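PDB 5T8U: lipoate-protein ligase 1 from Plasmodium falciparum, which belongs to the lipoyl protein ligase A/B family, joins a mixed beta-sheet domain to a smaller C-terminal domain, and holds lipoic acid in this model. Local coordinates for residues F24-N30 with F258-Y262; N35-L39 with K50-I55; I282-F288 with E352-W356. One frame throughout, in Å; residues are numbered along the deposited sequence.

Interaction 1: residues F24-N30 with F258-Y262; sequences FNLSLEN and FLKYY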
loop_
_atom_site.group_PDB
_atom_site.type_symbol
_atom_site.label_atom_id
_atom_site.label_comp_id
_atom_site.label_asym_id
_atom_site.label_seq_id
_atom_site.Cartn_x
_atom_site.Cartn_y
_atom_site.Cartn_z
ATOM N N PHE A 24 3.102 7.827 11.966
ATOM C CA PHE A 24 2.011 7.606 12.907
ATOM C C PHE A 24 0.831 6.927 12.222
ATOM O O PHE A 24 0.318 5.908 12.702
ATOM C CB PHE A 24 1.586 8.940 13.524
ATOM C CG PHE A 24 0.709 8.798 14.732
ATOM C CD1 PHE A 24 1.263 8.714 15.998
ATOM C CD2 PHE A 24 -0.668 8.749 14.603
ATOM C CE1 PHE A 24 0.460 8.582 17.112
ATOM C CE2 PHE A 24 -1.478 8.619 15.715
ATOM C CZ PHE A 24 -0.911 8.535 16.971
ATOM N N ASN A 25 0.394 7.476 11.087
ATOM C CA ASN A 25 -0.758 6.914 10.388
ATOM C C ASN A 25 -0.449 5.532 9.827
ATOM O O ASN A 25 -1.325 4.661 9.800
ATOM C CB ASN A 25 -1.207 7.852 9.269
ATOM C CG ASN A 25 -1.769 9.156 9.795
ATOM O OD1 ASN A 25 -2.337 9.203 10.885
ATOM N ND2 ASN A 25 -1.619 10.223 9.017
ATOM N N LEU A 26 0.781 5.314 9.356
ATOM C CA LEU A 26 1.164 3.974 8.924
ATOM C C LEU A 26 1.137 2.991 10.087
ATOM O O LEU A 26 0.774 1.822 9.905
ATOM C CB LEU A 26 2.549 4.002 8.276
ATOM C CG LEU A 26 2.619 4.564 6.854
ATOM C CD1 LEU A 26 4.065 4.791 6.441
ATOM C CD2 LEU A 26 1.930 3.639 5.861
ATOM N N SER A 27 1.506 3.445 11.288
ATOM C CA SER A 27 1.410 2.584 12.462
ATOM C C SER A 27 -0.045 2.269 12.789
ATOM O O SER A 27 -0.374 1.133 13.151
ATOM C CB SER A 27 2.100 3.244 13.654
ATOM O OG SER A 27 3.447 3.560 13.345
ATOM N N LEU A 28 -0.931 3.263 12.672
ATOM C CA LEU A 28 -2.359 3.004 12.831
ATOM C C LEU A 28 -2.833 1.955 11.834
ATOM O O LEU A 28 -3.489 0.976 12.205
ATOM C CB LEU A 28 -3.151 4.300 12.655
ATOM C CG LEU A 28 -3.077 5.327 13.786
ATOM C CD1 LEU A 28 -3.692 6.644 13.338
ATOM C CD2 LEU A 28 -3.775 4.814 15.038
ATOM N N GLU A 29 -2.511 2.152 10.554
ATOM C CA GLU A 29 -2.911 1.211 9.513
ATOM C C GLU A 29 -2.440 -0.202 9.836
ATOM O O GLU A 29 -3.219 -1.162 9.783
ATOM C CB GLU A 29 -2.345 1.677 8.172
ATOM C CG GLU A 29 -2.772 0.852 6.979
ATOM C CD GLU A 29 -2.090 1.300 5.704
ATOM O OE1 GLU A 29 -0.866 1.548 5.741
ATOM O OE2 GLU A 29 -2.777 1.418 4.669
ATOM N N ASN A 30 -1.155 -0.348 10.174
ATOM C CA ASN A 30 -0.624 -1.669 10.488
ATOM C C ASN A 30 -1.296 -2.262 11.718
ATOM O O ASN A 30 -1.479 -3.482 11.797
ATOM C CB ASN A 30 0.888 -1.591 10.697
ATOM C CG ASN A 30 1.548 -2.955 10.672
ATOM O OD1 ASN A 30 1.052 -3.884 10.036
ATOM N ND2 ASN A 30 2.672 -3.082 11.368
ATOM N N PHE A 258 1.753 -0.954 18.965
ATOM C CA PHE A 258 1.719 0.283 18.193
ATOM C C PHE A 258 3.057 1.009 18.268
ATOM O O PHE A 258 3.622 1.396 17.241
ATOM C CB PHE A 258 0.591 1.184 18.694
ATOM C CG PHE A 258 0.399 2.425 17.872
ATOM C CD1 PHE A 258 -0.474 2.431 16.800
ATOM C CD2 PHE A 258 1.096 3.585 18.167
ATOM C CE1 PHE A 258 -0.653 3.568 16.039
ATOM C CE2 PHE A 258 0.922 4.727 17.408
ATOM C CZ PHE A 258 0.046 4.717 16.343
ATOM N N LEU A 259 3.576 1.211 19.482
ATOM C CA LEU A 259 4.873 1.862 19.630
ATOM C C LEU A 259 5.970 1.088 18.912
ATOM O O LEU A 259 6.918 1.691 18.396
ATOM C CB LEU A 259 5.218 2.018 21.112
ATOM C CG LEU A 259 4.419 3.069 21.885
ATOM C CD1 LEU A 259 4.696 2.956 23.374
ATOM C CD2 LEU A 259 4.744 4.471 21.392
ATOM N N LYS A 260 5.865 -0.241 18.873
ATOM C CA LYS A 260 6.817 -1.041 18.110
ATOM C C LYS A 260 6.775 -0.667 16.634
ATOM O O LYS A 260 7.807 -0.353 16.028
ATOM C CB LYS A 260 6.511 -2.527 18.300
ATOM C CG LYS A 260 7.527 -3.473 17.677
ATOM C CD LYS A 260 6.909 -4.839 17.398
ATOM C CE LYS A 260 6.384 -5.503 18.666
ATOM N NZ LYS A 260 5.643 -6.758 18.368
ATOM N N TYR A 261 5.580 -0.695 16.036
ATOM C CA TYR A 261 5.439 -0.301 14.638
ATOM C C TYR A 261 5.986 1.102 14.406
ATOM O O TYR A 261 6.776 1.332 13.485
ATOM C CB TYR A 261 3.969 -0.371 14.220
ATOM C CG TYR A 261 3.341 -1.743 14.332
ATOM C CD1 TYR A 261 4.116 -2.894 14.291
ATOM C CD2 TYR A 261 1.966 -1.885 14.471
ATOM C CE1 TYR A 261 3.541 -4.146 14.390
ATOM C CE2 TYR A 261 1.382 -3.132 14.571
ATOM C CZ TYR A 261 2.174 -4.259 14.528
ATOM O OH TYR A 261 1.597 -5.503 14.628
ATOM N N TYR A 262 5.568 2.058 15.238
ATOM C CA TYR A 262 5.987 3.445 15.067
ATOM C C TYR A 262 7.504 3.570 15.100
ATOM O O TYR A 262 8.104 4.241 14.252
ATOM C CB TYR A 262 5.347 4.310 16.154
ATOM C CG TYR A 262 5.631 5.790 16.020
ATOM C CD1 TYR A 262 4.892 6.582 15.152
ATOM C CD2 TYR A 262 6.628 6.397 16.772
ATOM C CE1 TYR A 262 5.144 7.936 15.030
ATOM C CE2 TYR A 262 6.886 7.748 16.658
ATOM C CZ TYR A 262 6.142 8.514 15.786
ATOM O OH TYR A 262 6.398 9.860 15.669
#

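Interaction 2: residues N35-L39 with K50-I55; sequences NYNDL and KFNEPI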
loop_
_atom_site.group_PDB
_atom_site.type_symbol
_atom_site.label_atom_id
_atom_site.label_comp_id
_atom_site.label_asym_id
_atom_site.label_seq_id
_atom_site.Cartn_x
_atom_site.Cartn_y
_atom_site.Cartn_z
ATOM N N ASN A 35 -4.821 -6.307 13.916
ATOM C CA ASN A 35 -5.793 -6.532 14.980
ATOM C C ASN A 35 -7.219 -6.432 14.450
ATOM O O ASN A 35 -8.134 -6.048 15.186
ATOM C CB ASN A 35 -5.590 -5.542 16.130
ATOM C CG ASN A 35 -4.264 -5.738 16.836
ATOM O OD1 ASN A 35 -4.135 -6.591 17.714
ATOM N ND2 ASN A 35 -3.269 -4.942 16.460
ATOM N N TYR A 36 -7.416 -6.779 13.179
ATOM C CA TYR A 36 -8.712 -6.708 12.515
ATOM C C TYR A 36 -9.822 -7.316 13.366
ATOM O O TYR A 36 -10.679 -6.593 13.886
ATOM C CB TYR A 36 -8.614 -7.411 11.158
ATOM C CG TYR A 36 -9.880 -7.431 10.332
ATOM C CD1 TYR A 36 -10.377 -6.272 9.749
ATOM C CD2 TYR A 36 -10.557 -8.622 10.101
ATOM C CE1 TYR A 36 -11.525 -6.297 8.980
ATOM C CE2 TYR A 36 -11.703 -8.656 9.335
ATOM C CZ TYR A 36 -12.182 -7.492 8.776
ATOM O OH TYR A 36 -13.325 -7.531 8.012
ATOM N N ASN A 37 -9.802 -8.641 13.535
ATOM C CA ASN A 37 -10.902 -9.336 14.195
ATOM C C ASN A 37 -11.131 -8.880 15.632
ATOM O O ASN A 37 -12.167 -9.226 16.209
ATOM C CB ASN A 37 -10.651 -10.847 14.174
ATOM C CG ASN A 37 -10.577 -11.408 12.764
ATOM O OD1 ASN A 37 -9.663 -12.162 12.433
ATOM N ND2 ASN A 37 -11.541 -11.039 11.926
ATOM N N ASP A 38 -10.208 -8.122 16.223
ATOM C CA ASP A 38 -10.343 -7.661 17.597
ATOM C C ASP A 38 -10.650 -6.175 17.708
ATOM O O ASP A 38 -10.729 -5.658 18.829
ATOM C CB ASP A 38 -9.064 -7.964 18.383
ATOM C CG ASP A 38 -8.853 -9.444 18.598
ATOM O OD1 ASP A 38 -9.858 -10.168 18.752
ATOM O OD2 ASP A 38 -7.684 -9.883 18.615
ATOM N N LEU A 39 -10.837 -5.474 16.588
ATOM C CA LEU A 39 -10.912 -4.019 16.643
ATOM C C LEU A 39 -12.050 -3.544 17.541
ATOM O O LEU A 39 -11.909 -2.542 18.250
ATOM C CB LEU A 39 -11.064 -3.445 15.236
ATOM C CG LEU A 39 -9.782 -3.370 14.401
ATOM C CD1 LEU A 39 -10.093 -2.876 13.001
ATOM C CD2 LEU A 39 -8.737 -2.475 15.055
ATOM N N LYS A 50 -16.276 -10.404 17.850
ATOM C CA LYS A 50 -15.083 -10.220 17.042
ATOM C C LYS A 50 -15.479 -9.815 15.628
ATOM O O LYS A 50 -16.541 -10.197 15.128
ATOM C CB LYS A 50 -14.241 -11.497 17.026
ATOM C CG LYS A 50 -13.714 -11.869 18.409
ATOM C CD LYS A 50 -13.425 -13.356 18.550
ATOM C CE LYS A 50 -13.811 -13.871 19.933
ATOM N NZ LYS A 50 -12.884 -13.416 21.008
ATOM N N PHE A 51 -14.609 -9.043 14.988
ATOM C CA PHE A 51 -14.982 -8.283 13.806
ATOM C C PHE A 51 -14.662 -9.041 12.524
ATOM O O PHE A 51 -13.649 -9.740 12.432
ATOM C CB PHE A 51 -14.263 -6.934 13.812
ATOM C CG PHE A 51 -14.845 -5.931 12.864
ATOM C CD1 PHE A 51 -16.140 -5.469 13.029
ATOM C CD2 PHE A 51 -14.091 -5.436 11.817
ATOM C CE1 PHE A 51 -16.672 -4.540 12.158
ATOM C CE2 PHE A 51 -14.619 -4.510 10.946
ATOM C CZ PHE A 51 -15.908 -4.059 11.117
ATOM N N ASN A 52 -15.545 -8.892 11.533
ATOM C CA ASN A 52 -15.356 -9.548 10.243
ATOM C C ASN A 52 -15.916 -8.723 9.089
ATOM O O ASN A 52 -16.046 -9.258 7.981
ATOM C CB ASN A 52 -16.019 -10.936 10.264
ATOM C CG ASN A 52 -15.607 -11.802 9.092
ATOM O OD1 ASN A 52 -14.601 -11.539 8.432
ATOM N ND2 ASN A 52 -16.384 -12.848 8.828
ATOM N N GLU A 53 -16.241 -7.454 9.295
ATOM C CA GLU A 53 -16.949 -6.632 8.328
ATOM C C GLU A 53 -16.000 -5.650 7.656
ATOM O O GLU A 53 -14.847 -5.491 8.068
ATOM C CB GLU A 53 -18.087 -5.883 9.026
ATOM C CG GLU A 53 -19.179 -6.775 9.582
ATOM C CD GLU A 53 -20.033 -7.399 8.498
ATOM O OE1 GLU A 53 -19.804 -8.581 8.165
ATOM O OE2 GLU A 53 -20.930 -6.706 7.973
ATOM N N PRO A 54 -16.454 -4.966 6.604
ATOM C CA PRO A 54 -15.571 -4.027 5.902
ATOM C C PRO A 54 -15.170 -2.843 6.769
ATOM O O PRO A 54 -15.886 -2.439 7.688
ATOM C CB PRO A 54 -16.415 -3.570 4.706
ATOM C CG PRO A 54 -17.472 -4.609 4.548
ATOM C CD PRO A 54 -17.755 -5.101 5.927
ATOM N N ILE A 55 -14.003 -2.280 6.451
ATOM C CA ILE A 55 -13.486 -1.088 7.114
ATOM C C ILE A 55 -13.007 -0.106 6.058
ATOM O O ILE A 55 -12.337 -0.494 5.092
ATOM C CB ILE A 55 -12.331 -1.419 8.084
ATOM C CG1 ILE A 55 -12.847 -2.278 9.235
ATOM C CG2 ILE A 55 -11.668 -0.136 8.600
ATOM C CD1 ILE A 55 -11.791 -2.685 10.240
#

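Interaction 3: residues I282-F288 with E352-W356; sequences IWKQFTF and EVRSW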
loop_
_atom_site.group_PDB
_atom_site.type_symbol
_atom_site.label_atom_id
_atom_site.label_comp_id
_atom_site.label_asym_id
_atom_site.label_seq_id
_atom_site.Cartn_x
_atom_site.Cartn_y
_atom_site.Cartn_z
ATOM N N ILE A 282 21.651 -8.620 -11.372
ATOM C CA ILE A 282 20.916 -8.661 -12.629
ATOM C C ILE A 282 19.628 -7.863 -12.452
ATOM O O ILE A 282 19.205 -7.565 -11.332
ATOM C CB ILE A 282 20.617 -10.106 -13.089
ATOM C CG1 ILE A 282 19.620 -10.792 -12.146
ATOM C CG2 ILE A 282 21.919 -10.905 -13.165
ATOM C CD1 ILE A 282 19.159 -12.158 -12.623
ATOM N N TRP A 283 19.004 -7.511 -13.574
ATOM C CA TRP A 283 17.826 -6.655 -13.516
ATOM C C TRP A 283 17.066 -6.724 -14.832
ATOM O O TRP A 283 17.630 -7.054 -15.880
ATOM C CB TRP A 283 18.214 -5.206 -13.201
ATOM C CG TRP A 283 18.942 -4.524 -14.322
ATOM C CD1 TRP A 283 18.449 -3.563 -15.154
ATOM C CD2 TRP A 283 20.295 -4.758 -14.737
ATOM N NE1 TRP A 283 19.410 -3.180 -16.058
ATOM C CE2 TRP A 283 20.552 -3.900 -15.823
ATOM C CE3 TRP A 283 21.313 -5.608 -14.294
ATOM C CZ2 TRP A 283 21.785 -3.867 -16.474
ATOM C CZ3 TRP A 283 22.536 -5.575 -14.941
ATOM C CH2 TRP A 283 22.761 -4.710 -16.018
ATOM N N LYS A 284 15.774 -6.404 -14.762
ATOM C CA LYS A 284 14.943 -6.302 -15.956
ATOM C C LYS A 284 13.687 -5.515 -15.614
ATOM O O LYS A 284 13.285 -5.427 -14.451
ATOM C CB LYS A 284 14.570 -7.680 -16.514
ATOM C CG LYS A 284 14.067 -7.648 -17.955
ATOM C CD LYS A 284 13.306 -8.906 -18.330
ATOM C CE LYS A 284 12.881 -8.868 -19.789
ATOM N NZ LYS A 284 12.087 -10.066 -20.174
ATOM N N GLN A 285 13.068 -4.945 -16.645
ATOM C CA GLN A 285 11.824 -4.194 -16.508
ATOM C C GLN A 285 10.679 -5.041 -17.054
ATOM O O GLN A 285 10.601 -5.286 -18.263
ATOM C CB GLN A 285 11.915 -2.857 -17.241
ATOM C CG GLN A 285 10.659 -2.005 -17.137
ATOM C CD GLN A 285 10.294 -1.679 -15.702
ATOM O OE1 GLN A 285 11.153 -1.326 -14.894
ATOM N NE2 GLN A 285 9.013 -1.808 -15.375
ATOM N N PHE A 286 9.794 -5.484 -16.165
ATOM C CA PHE A 286 8.617 -6.254 -16.541
ATOM C C PHE A 286 7.379 -5.364 -16.560
ATOM O O PHE A 286 7.362 -4.266 -15.996
ATOM C CB PHE A 286 8.395 -7.420 -15.572
ATOM C CG PHE A 286 9.495 -8.444 -15.583
ATOM C CD1 PHE A 286 9.439 -9.532 -16.439
ATOM C CD2 PHE A 286 10.577 -8.326 -14.728
ATOM C CE1 PHE A 286 10.448 -10.479 -16.447
ATOM C CE2 PHE A 286 11.587 -9.269 -14.731
ATOM C CZ PHE A 286 11.522 -10.348 -15.591
ATOM N N THR A 287 6.328 -5.860 -17.218
ATOM C CA THR A 287 5.058 -5.140 -17.234
ATOM C C THR A 287 4.557 -4.887 -15.819
ATOM O O THR A 287 3.982 -3.829 -15.536
ATOM C CB THR A 287 4.012 -5.920 -18.032
ATOM O OG1 THR A 287 4.000 -7.288 -17.608
ATOM C CG2 THR A 287 4.304 -5.849 -19.524
ATOM N N PHE A 288 4.770 -5.842 -14.916
ATOM C CA PHE A 288 4.347 -5.717 -13.528
ATOM C C PHE A 288 5.378 -5.012 -12.657
ATOM O O PHE A 288 5.224 -4.994 -11.431
ATOM C CB PHE A 288 4.031 -7.096 -12.936
ATOM C CG PHE A 288 5.042 -8.158 -13.275
ATOM C CD1 PHE A 288 6.284 -8.181 -12.661
ATOM C CD2 PHE A 288 4.742 -9.136 -14.207
ATOM C CE1 PHE A 288 7.208 -9.162 -12.978
ATOM C CE2 PHE A 288 5.658 -10.116 -14.525
ATOM C CZ PHE A 288 6.894 -10.130 -13.911
ATOM N N GLU A 352 7.226 -16.177 -16.192
ATOM C CA GLU A 352 8.001 -15.177 -16.922
ATOM C C GLU A 352 9.315 -14.870 -16.210
ATOM O O GLU A 352 10.371 -14.773 -16.852
ATOM C CB GLU A 352 7.169 -13.906 -17.097
ATOM C CG GLU A 352 7.757 -12.905 -18.073
ATOM C CD GLU A 352 6.840 -11.722 -18.317
ATOM O OE1 GLU A 352 5.933 -11.491 -17.489
ATOM O OE2 GLU A 352 7.023 -11.026 -19.339
ATOM N N VAL A 353 9.275 -14.729 -14.884
ATOM C CA VAL A 353 10.480 -14.372 -14.140
ATOM C C VAL A 353 11.515 -15.488 -14.223
ATOM O O VAL A 353 12.704 -15.228 -14.434
ATOM C CB VAL A 353 10.124 -14.028 -12.680
ATOM C CG1 VAL A 353 11.385 -13.849 -11.834
ATOM C CG2 VAL A 353 9.288 -12.756 -12.632
ATOM N N ARG A 354 11.091 -16.744 -14.057
ATOM C CA ARG A 354 12.040 -17.850 -14.169
ATOM C C ARG A 354 12.601 -17.932 -15.583
ATOM O O ARG A 354 13.808 -18.127 -15.772
ATOM C CB ARG A 354 11.375 -19.171 -13.766
ATOM C CG ARG A 354 11.078 -20.134 -14.916
ATOM C CD ARG A 354 10.452 -21.427 -14.419
ATOM N NE ARG A 354 10.067 -22.296 -15.528
ATOM C CZ ARG A 354 10.889 -23.132 -16.155
ATOM N NH1 ARG A 354 10.438 -23.876 -17.156
ATOM N NH2 ARG A 354 12.161 -23.228 -15.792
ATOM N N SER A 355 11.737 -17.780 -16.590
ATOM C CA SER A 355 12.205 -17.734 -17.968
ATOM C C SER A 355 13.230 -16.627 -18.165
ATOM O O SER A 355 14.087 -16.726 -19.052
ATOM C CB SER A 355 11.022 -17.545 -18.915
ATOM O OG SER A 355 11.464 -17.329 -20.243
ATOM N N TRP A 356 13.160 -15.569 -17.356
ATOM C CA TRP A 356 14.179 -14.526 -17.417
ATOM C C TRP A 356 15.467 -14.959 -16.724
ATOM O O TRP A 356 16.564 -14.758 -17.255
ATOM C CB TRP A 356 13.653 -13.235 -16.789
ATOM C CG TRP A 356 14.730 -12.221 -16.582
ATOM C CD1 TRP A 356 15.572 -11.721 -17.529
ATOM C CD2 TRP A 356 15.084 -11.580 -15.350
ATOM N NE1 TRP A 356 16.431 -10.810 -16.967
ATOM C CE2 TRP A 356 16.153 -10.705 -15.629
ATOM C CE3 TRP A 356 14.603 -11.660 -14.039
ATOM C CZ2 TRP A 356 16.747 -9.916 -14.647
ATOM C CZ3 TRP A 356 15.196 -10.874 -13.064
ATOM C CH2 TRP A 356 16.256 -10.014 -13.375
#

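Interaction 1: residues F24-N30 with F258-Y262
Ser27 and Tyr262, with CA atoms 5.3 Å apart, are the nearest CA pair of two helical segments whose axes pass 8.7 Å from one another at 131°. A residue as small as serine suits this point, because its CB can settle over a face of the Phe258 ring, 3.9 Å from the centroid, in a CH-pi contact. Phe258 reaches the crossing because its CG stands anti to the backbone N (chi1 -175°), which sends the ring in beside helix 22-34. Its edge then meets the face of Phe24, Phe258 CZ lying over the centre of the Phe24 ring, in a T-shaped pair with centroids 5.2 Å apart. Leu28 adds a branched cushion, its CD2 3.5 Å from Phe258 CE1. Tyr262 instead lays its ring edge along the backbone of Phe24 and sends its hydroxyl into a weak hydrogen bond with Lys266. Farther along, the Asn30 side chain lies over one face of the Tyr261 ring. The Ser27 hydroxyl, although it lies close to the Tyr262 backbone, is bonded to His23 O within its own helix. With that polar group satisfied locally, the two helices are held to each other chiefly by aromatic and aliphatic packing.

Interaction 2: residues N35-L39 with K50-I55
Tyr36 and Asn37 grip the chain at Phe51 to Glu53, where the loop that follows helix 22-34 meets the loop leading into strand 55-59. The backbone bond from Phe51 N to Asn37 O measures 2.7 Å and is nearly straight at 164°. Beside it, Asn37 ND2 donates to Phe51 O almost in line with the carbonyl, so that Asn37 uses both its main chain and its amide on one residue. Phe51 O also receives the CA-H of Asn37, with CA and O 3.3 Å apart. Tyr36, its CG anti to the backbone N (chi1 180°), carries its ring to the other segment, and its hydroxyl donates to Glu53 O from above the carbonyl plane. Both side-chain bonds are modelled very short, so their exact lengths are doubtful. The edge of Phe51 points at the Tyr36 face in an offset T-shaped pair, centroids 5.6 Å apart and planes at 66°. The buried Tyr36, Phe51, Leu39 and Ile55 form the packed side: Tyr36 CE1 meets Ile55 CD1 at 3.8 Å, Leu39 CD1 rests against Ile55 CD1, and Leu13 of strand 13-17 touches both Phe51 and Ile55. The solvent side is loose: Lys50 and Asn52 are exposed, and although Lys50 CB touches Asn37 O, Lys50 NZ stays 5.0 Å from Asp38 OD1. The two loops are joined mainly by neutral hydrogen bonds and aromatic and aliphatic contacts; any attraction between charges is probably weak.

Interaction 3: residues I282-F288 with E352-W356
Trp356 stands between Ile282 and Lys284, with one residue over each face of its indole. Ile282 CD1 lies 4.1 Å from the centroid of the six-membered ring, while Lys284 CB sits over the opposite face, 3.9 Å from the centroid of the five-membered ring. Trp356 CZ2 comes 3.2 Å from the backbone C of Trp283, and the indole NE1 is hydrogen-bonded to Glu360. Lysine suits this exposed position because its extended aliphatic chain can lie along the indole, CD reaching CD1 of Trp356; its NZ ends 5.2 Å from Glu352 OE2, too far for a salt bridge. On the Lys284 side the ring edge of Phe286 turns toward the indole, the planes at 78° in an offset T-shaped pair; Phe286 CZ comes within 3.7 Å of Trp356 CE3. Ile282, Lys284 and Phe286, at every second position, face helix 347-357, which packs on strand 280-286, an outer strand of the three-stranded antiparallel sheet in the C-terminal domain. The segment axes run at 142°. Where the strand gives way to a turn, the CG of Phe288 is wedged between its backbone N and carbonyl carbon (chi1 44°), and Phe288 CZ touches Val353 CG2 at 3.8 Å. The same methyl lies over a face of Phe286, whose edge meets the Glu352 carboxylate. Glu352 OE1 approaches Phe288 CE2 to 3.3 Å, the carboxylate steeply inclined to that ring.

Interactions 1 and 2 are neighbours, their centres about 17 Å apart and their nearest atoms about 5 Å. Helix 22-34 supplies the first segment of interaction 1 and runs on into the first loop of interaction 2, whose second loop leads into strand 55-59; Trp59 of that strand belongs to the lipoic acid pocket and also touches Asn25, Leu26 and Glu29. Interaction 3 lies across the chain's centre, its own centre about 33 and 37 Å from those of interactions 1 and 2, in the C-terminal domain. The bound lipoic acid lies between interactions 1 and 3: about 12 Å from the Asn30 side chain and about 11 Å from that of Phe288.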